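Local coordinates for protein blue-light-activated histidine kinase 2 (Erythrobacter litoralis HTCC2594, PDB 4R38) that senses blue light through a flavin-binding LOV domain, the part seen here, and controls an ATP-dependent histidine kinase linked to bacterial virulence, at residues F24-A29 against Y119-Q124; E88-N93 against G100-L105. One frame throughout, in Å; residues are numbered along the deposited sequence.

Interaction 1. Residues F24-A29 against Y119-Q124. With RBF (riboflavin), chain E.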
# COMPACT_ATOMS: atom_id res chain seq x y z
N PHE A 24 -11.62 6.52 -4.42
CA PHE A 24 -10.27 6.11 -4.72
C PHE A 24 -9.83 5.16 -3.63
O PHE A 24 -10.25 5.27 -2.47
CB PHE A 24 -9.33 7.30 -4.85
CG PHE A 24 -9.46 8.31 -3.75
CD1 PHE A 24 -8.80 8.15 -2.54
CD2 PHE A 24 -10.24 9.46 -3.93
CE1 PHE A 24 -8.92 9.10 -1.52
CE2 PHE A 24 -10.37 10.41 -2.92
CZ PHE A 24 -9.70 10.24 -1.71
N SER A 25 -9.00 4.21 -4.02
CA SER A 25 -8.45 3.20 -3.11
C SER A 25 -7.58 3.89 -2.07
O SER A 25 -6.71 4.70 -2.40
CB SER A 25 -7.64 2.17 -3.90
OG SER A 25 -7.01 1.19 -3.06
N LEU A 26 -7.85 3.60 -0.80
CA LEU A 26 -7.09 4.16 0.30
C LEU A 26 -6.81 3.09 1.32
O LEU A 26 -7.65 2.21 1.56
CB LEU A 26 -7.87 5.31 0.92
CG LEU A 26 -7.15 6.12 2.01
CD1 LEU A 26 -7.46 7.60 1.89
CD2 LEU A 26 -7.52 5.59 3.38
N THR A 27 -5.61 3.15 1.91
CA THR A 27 -5.14 2.19 2.89
C THR A 27 -4.42 2.94 4.00
O THR A 27 -3.84 4.00 3.77
CB THR A 27 -4.15 1.21 2.29
OG1 THR A 27 -3.01 1.93 1.79
CG2 THR A 27 -4.78 0.40 1.14
N ILE A 28 -4.47 2.41 5.22
CA ILE A 28 -3.72 3.00 6.32
C ILE A 28 -3.01 1.82 6.98
O ILE A 28 -3.64 0.78 7.16
CB ILE A 28 -4.62 3.68 7.35
CG1 ILE A 28 -5.39 4.87 6.72
CG2 ILE A 28 -3.83 4.18 8.56
CD1 ILE A 28 -6.49 5.40 7.59
N ALA A 29 -1.74 2.00 7.32
CA ALA A 29 -0.94 0.95 7.97
C ALA A 29 -0.41 1.47 9.29
O ALA A 29 -0.10 2.64 9.39
CB ALA A 29 0.22 0.56 7.10
N TYR A 119 1.57 6.00 11.86
CA TYR A 119 0.67 5.60 10.79
C TYR A 119 1.10 6.14 9.44
O TYR A 119 1.57 7.27 9.32
CB TYR A 119 -0.74 6.12 11.08
CG TYR A 119 -1.34 5.61 12.38
CD1 TYR A 119 -1.92 4.34 12.46
CD2 TYR A 119 -1.29 6.38 13.53
CE1 TYR A 119 -2.48 3.89 13.66
CE2 TYR A 119 -1.85 5.94 14.71
CZ TYR A 119 -2.42 4.69 14.78
OH TYR A 119 -2.96 4.26 15.98
N PHE A 120 0.87 5.33 8.42
CA PHE A 120 1.15 5.71 7.04
C PHE A 120 -0.15 5.55 6.31
O PHE A 120 -0.89 4.60 6.55
CB PHE A 120 2.22 4.81 6.43
CG PHE A 120 3.53 5.51 6.14
CD1 PHE A 120 4.03 5.54 4.85
CD2 PHE A 120 4.25 6.11 7.15
CE1 PHE A 120 5.22 6.19 4.58
CE2 PHE A 120 5.44 6.77 6.87
CZ PHE A 120 5.92 6.79 5.60
N VAL A 121 -0.43 6.48 5.40
CA VAL A 121 -1.58 6.40 4.53
C VAL A 121 -1.08 6.35 3.11
O VAL A 121 -0.05 6.95 2.78
CB VAL A 121 -2.54 7.63 4.70
CG1 VAL A 121 -1.85 8.95 4.38
CG2 VAL A 121 -3.80 7.47 3.83
N GLY A 122 -1.80 5.59 2.27
CA GLY A 122 -1.46 5.44 0.87
C GLY A 122 -2.72 5.43 0.01
O GLY A 122 -3.77 4.95 0.44
N ILE A 123 -2.63 6.00 -1.19
CA ILE A 123 -3.66 5.77 -2.19
C ILE A 123 -3.05 5.01 -3.35
O ILE A 123 -1.84 5.10 -3.60
CB ILE A 123 -4.31 7.07 -2.71
CG1 ILE A 123 -3.26 7.97 -3.35
CG2 ILE A 123 -5.04 7.75 -1.57
CD1 ILE A 123 -3.86 9.18 -4.03
N GLN A 124 -3.89 4.20 -3.99
CA GLN A 124 -3.51 3.38 -5.10
C GLN A 124 -4.35 3.74 -6.30
O GLN A 124 -5.58 3.80 -6.21
CB GLN A 124 -3.77 1.91 -4.81
CG GLN A 124 -2.95 1.37 -3.70
CD GLN A 124 -3.48 1.66 -2.32
OE1 GLN A 124 -4.64 2.01 -2.13
NE2 GLN A 124 -2.61 1.49 -1.32
N1 RBF E . 2.92 -2.08 -1.89
C2 RBF E . 2.31 -2.57 -3.00
O2 RBF E . 2.89 -3.38 -3.70
N3 RBF E . 1.06 -2.14 -3.33
C4 RBF E . 0.35 -1.31 -2.53
O4 RBF E . -0.80 -0.93 -2.85
C4A RBF E . 0.92 -0.83 -1.32
N5 RBF E . 0.26 -0.03 -0.45
C5A RBF E . 0.85 0.38 0.69
C6 RBF E . 0.19 1.23 1.61
C7 RBF E . 0.79 1.64 2.80
C7M RBF E . -0.03 2.57 3.72
C8 RBF E . 2.10 1.23 3.08
C8M RBF E . 2.87 1.63 4.34
C9 RBF E . 2.75 0.42 2.20
C9A RBF E . 2.17 -0.03 0.98
N10 RBF E . 2.86 -0.88 0.14
C10 RBF E . 2.25 -1.29 -1.04
C1' RBF E . 4.26 -1.26 0.35
C2' RBF E . 4.51 -2.57 1.09
O2' RBF E . 3.58 -2.69 2.09
C3' RBF E . 5.93 -2.55 1.66
O3' RBF E . 6.03 -1.54 2.63
C4' RBF E . 6.98 -2.29 0.59
O4' RBF E . 6.95 -3.28 -0.40
C5' RBF E . 8.37 -2.23 1.20
O5' RBF E . 8.66 -3.45 1.86
O HOH W 1 -8.05 4.37 -6.66
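Thr27 and Gly122 trade a pair of backbone hydrogen bonds, both 3.0 Å (Thr27 N to Gly122 O, Gly122 N to Thr27 O), where two antiparallel strands of the LOV domain's PAS-fold sheet run side by side. Ala29 and Phe120 repeat the pattern, with Ala29 N 2.8 Å from Phe120 O. Between these hydrogen-bonded pairs, Ile28 faces Val121 in a non-hydrogen-bonded pair. At the start of 24-29, one water spans from Ser25 N to Gln124 O.

Leu26, Ile28, Val121 and Ile123 pack on the face away from the flavin. Val121 CG2, anti to its own backbone N, comes up against Leu26 CG at 4.0 Å and also reaches Ile28 CG1, while at the end of the strand pair Ile123 CG2 meets the Phe24 ring obliquely. Strand 38-41 borders 24-29 on its other side.

The opposite face belongs to riboflavin. Ala29 CB and Phe120 pack against its two ring methyls, and Gly122 leaves room for the ring atom C6. Here the polar groups gather around the side chain of Gln124, which lies about 5 Å from that of Cys61, the curated attachment point for the light-induced flavin adduct, which is not formed in this structure. Bending at chi2 (82°) brings the Gln124 amide alongside the hydroxyls of Ser25 and Thr27. Ser25 OG donates to Gln124 OE1 (2.7 Å), which fixes the amide's rotation and turns its NH2 toward Thr27 and the flavin. Gln124 NE2 then gives a straight bond (166°) to Thr27 OG1, held in the amide plane, and weak ones to riboflavin O4 and N5, each 3.4 Å away.

Interaction 2. Residues E88-N93 against G100-L105. With RBF (riboflavin), chain E.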
# COMPACT_ATOMS: atom_id res chain seq x y z
N GLU A 88 6.28 8.31 -3.87
CA GLU A 88 5.41 7.97 -4.98
C GLU A 88 6.19 7.01 -5.90
O GLU A 88 7.34 7.27 -6.23
CB GLU A 88 5.02 9.29 -5.67
CG GLU A 88 4.19 9.18 -6.91
CD GLU A 88 3.59 10.54 -7.29
OE1 GLU A 88 4.15 11.58 -6.88
OE2 GLU A 88 2.56 10.56 -7.99
N GLU A 89 5.58 5.87 -6.25
CA GLU A 89 6.19 4.84 -7.10
C GLU A 89 5.10 4.13 -7.90
O GLU A 89 4.01 3.90 -7.39
CB GLU A 89 6.90 3.76 -6.27
CG GLU A 89 8.16 4.19 -5.55
CD GLU A 89 9.31 4.49 -6.48
OE1 GLU A 89 9.39 3.87 -7.57
OE2 GLU A 89 10.14 5.36 -6.12
N THR A 90 5.41 3.76 -9.14
CA THR A 90 4.56 2.86 -9.91
C THR A 90 5.13 1.45 -9.84
O THR A 90 6.24 1.21 -10.29
CB THR A 90 4.45 3.34 -11.35
OG1 THR A 90 3.96 4.69 -11.36
CG2 THR A 90 3.49 2.45 -12.15
N ILE A 91 4.35 0.52 -9.29
CA ILE A 91 4.84 -0.81 -8.94
C ILE A 91 3.90 -1.88 -9.53
O ILE A 91 2.69 -1.69 -9.60
CB ILE A 91 4.96 -0.93 -7.40
CG1 ILE A 91 5.76 -2.16 -7.00
CG2 ILE A 91 3.56 -0.87 -6.75
CD1 ILE A 91 6.10 -2.20 -5.51
N TYR A 92 4.46 -2.99 -9.99
CA TYR A 92 3.65 -4.07 -10.53
C TYR A 92 3.05 -4.93 -9.43
O TYR A 92 3.75 -5.45 -8.57
CB TYR A 92 4.49 -4.94 -11.47
CG TYR A 92 3.65 -5.74 -12.46
CD1 TYR A 92 3.17 -5.15 -13.62
CD2 TYR A 92 3.33 -7.08 -12.22
CE1 TYR A 92 2.41 -5.87 -14.53
CE2 TYR A 92 2.55 -7.80 -13.13
CZ TYR A 92 2.11 -7.20 -14.28
OH TYR A 92 1.35 -7.91 -15.18
N ASN A 93 1.74 -5.07 -9.48
CA ASN A 93 0.99 -5.77 -8.45
C ASN A 93 0.11 -6.79 -9.15
O ASN A 93 0.01 -6.80 -10.38
CB ASN A 93 0.09 -4.82 -7.66
CG ASN A 93 0.80 -4.08 -6.48
OD1 ASN A 93 0.15 -3.31 -5.79
ND2 ASN A 93 2.10 -4.33 -6.27
N GLY A 100 -2.09 -9.25 -13.40
CA GLY A 100 -1.11 -8.23 -13.09
C GLY A 100 -1.65 -6.87 -13.47
O GLY A 100 -2.47 -6.76 -14.40
N PHE A 101 -1.20 -5.85 -12.75
CA PHE A 101 -1.52 -4.47 -13.10
C PHE A 101 -0.50 -3.50 -12.53
O PHE A 101 0.16 -3.81 -11.55
CB PHE A 101 -2.92 -4.10 -12.61
CG PHE A 101 -3.05 -3.96 -11.09
CD1 PHE A 101 -3.08 -2.71 -10.50
CD2 PHE A 101 -3.13 -5.09 -10.28
CE1 PHE A 101 -3.20 -2.58 -9.11
CE2 PHE A 101 -3.25 -4.97 -8.91
CZ PHE A 101 -3.29 -3.71 -8.32
N TRP A 102 -0.39 -2.33 -13.14
CA TRP A 102 0.47 -1.27 -12.63
C TRP A 102 -0.28 -0.44 -11.58
O TRP A 102 -1.40 0.03 -11.80
CB TRP A 102 1.01 -0.40 -13.78
CG TRP A 102 2.03 -1.12 -14.63
CD1 TRP A 102 1.85 -1.62 -15.89
CD2 TRP A 102 3.39 -1.43 -14.27
NE1 TRP A 102 3.00 -2.22 -16.34
CE2 TRP A 102 3.97 -2.11 -15.37
CE3 TRP A 102 4.17 -1.19 -13.14
CZ2 TRP A 102 5.29 -2.55 -15.36
CZ3 TRP A 102 5.49 -1.63 -13.14
CH2 TRP A 102 6.03 -2.30 -14.24
N ASN A 103 0.33 -0.30 -10.42
CA ASN A 103 -0.27 0.40 -9.31
C ASN A 103 0.58 1.63 -9.05
O ASN A 103 1.76 1.52 -8.72
CB ASN A 103 -0.27 -0.52 -8.09
CG ASN A 103 -0.94 0.10 -6.85
OD1 ASN A 103 -1.21 1.32 -6.77
ND2 ASN A 103 -1.22 -0.74 -5.89
N HIS A 104 -0.01 2.80 -9.26
CA HIS A 104 0.65 4.05 -8.94
C HIS A 104 0.30 4.36 -7.51
O HIS A 104 -0.81 4.76 -7.20
CB HIS A 104 0.18 5.17 -9.87
CG HIS A 104 0.95 6.45 -9.73
ND1 HIS A 104 1.51 7.11 -10.80
CD2 HIS A 104 1.23 7.20 -8.64
CE1 HIS A 104 2.13 8.19 -10.37
NE2 HIS A 104 1.97 8.27 -9.07
N LEU A 105 1.27 4.15 -6.64
CA LEU A 105 1.09 4.28 -5.21
C LEU A 105 1.66 5.62 -4.74
O LEU A 105 2.77 6.00 -5.13
CB LEU A 105 1.82 3.12 -4.52
CG LEU A 105 1.87 3.03 -3.00
CD1 LEU A 105 0.52 2.80 -2.35
CD2 LEU A 105 2.84 1.90 -2.61
N1 RBF E . 2.92 -2.08 -1.89
C2 RBF E . 2.31 -2.57 -3.00
O2 RBF E . 2.89 -3.38 -3.70
N3 RBF E . 1.06 -2.14 -3.33
C4 RBF E . 0.35 -1.31 -2.53
O4 RBF E . -0.80 -0.93 -2.85
C4A RBF E . 0.92 -0.83 -1.32
N5 RBF E . 0.26 -0.03 -0.45
C5A RBF E . 0.85 0.38 0.69
C6 RBF E . 0.19 1.23 1.61
C7 RBF E . 0.79 1.64 2.80
C7M RBF E . -0.03 2.57 3.72
C8 RBF E . 2.10 1.23 3.08
C8M RBF E . 2.87 1.63 4.34
C9 RBF E . 2.75 0.42 2.20
C9A RBF E . 2.17 -0.03 0.98
N10 RBF E . 2.86 -0.88 0.14
C10 RBF E . 2.25 -1.29 -1.04
C1' RBF E . 4.26 -1.26 0.35
C2' RBF E . 4.51 -2.57 1.09
O2' RBF E . 3.58 -2.69 2.09
C3' RBF E . 5.93 -2.55 1.66
O3' RBF E . 6.03 -1.54 2.63
C4' RBF E . 6.98 -2.29 0.59
O4' RBF E . 6.95 -3.28 -0.40
C5' RBF E . 8.37 -2.23 1.20
O5' RBF E . 8.66 -3.45 1.86
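Asn103 ND2 donates to Asn93 OD1 at 2.9 Å, and the same oxygen accepts from riboflavin N3, with N3 also 2.9 Å from Asn93 OD1. Asn93 ND2 completes the pairing by giving one hydrogen to flavin O2 (2.9 Å) and the other to its neighbour's carbonyl, Tyr92 O. With both hydrogens and the oxygen engaged, the Asn93 amide is held nearly in the flavin plane, edge to edge with the pyrimidine ring. The Asn103 amide stands almost upright to it, planes 85° apart, and adds a weak bond from ND2 to flavin O4.

At the far end of the hairpin, His104 NE2 bonds Glu88 OE2 at 2.6 Å, using the anti lone pair of the carboxylate oxygen. Glu88 reaches the ring edge because its chain is extended, with CG anti to the backbone N (chi1 177°). The carboxylate would probably stabilise a protonated His104.

Backbone bonds pair Glu89 with Leu105, Ile91 with Asn103 and Asn93 with Phe101. On the face away from the flavin, the edge of the Tyr92 ring points into the face of the Trp102 six-membered ring in a T-shaped stack, centroids 5.0 Å apart and planes at 79°; Tyr92 CB adds a CH-pi contact to that same ring. On the flavin side, Asn93 CB sits over the Phe101 ring, 4.0 Å from its centroid. Leu105 covers the isoalloxazine, with CD1 3.4 Å from N5 and CD2 near C4A and C10.

Strand 87-94 is the outermost strand on this side of the sheet. Helix 71-82 packs on Glu89, Ile91 and Leu105, and its Arg76 makes a salt bridge with Glu89; Met48 of helix 43-49 touches Phe101 and Asn103, while strand 119-128 continues the sheet beyond 100-105.

In the fold
Both contacts belong to one antiparallel sheet: interaction 2 is a hairpin at its margin, nested in the chain between the distant strands that interaction 1 brings together nearer the domain centre. Strands 100-109 and 119-128 are neighbours, so the two meet directly, Gln124 CB lying 3.3 Å from Asn103 OD1. Each turns one face to riboflavin. Interaction 1 serves the ring methyls and the N5 side, with weak polar bonds; interaction 2 holds the N3 and O2 edge through two firm bonds of Asn93, with a weaker one from Asn103 to O4. Their outer faces differ too: mostly branched aliphatic chains in interaction 1, an aromatic pair and a histidine-carboxylate bond at the surface in interaction 2.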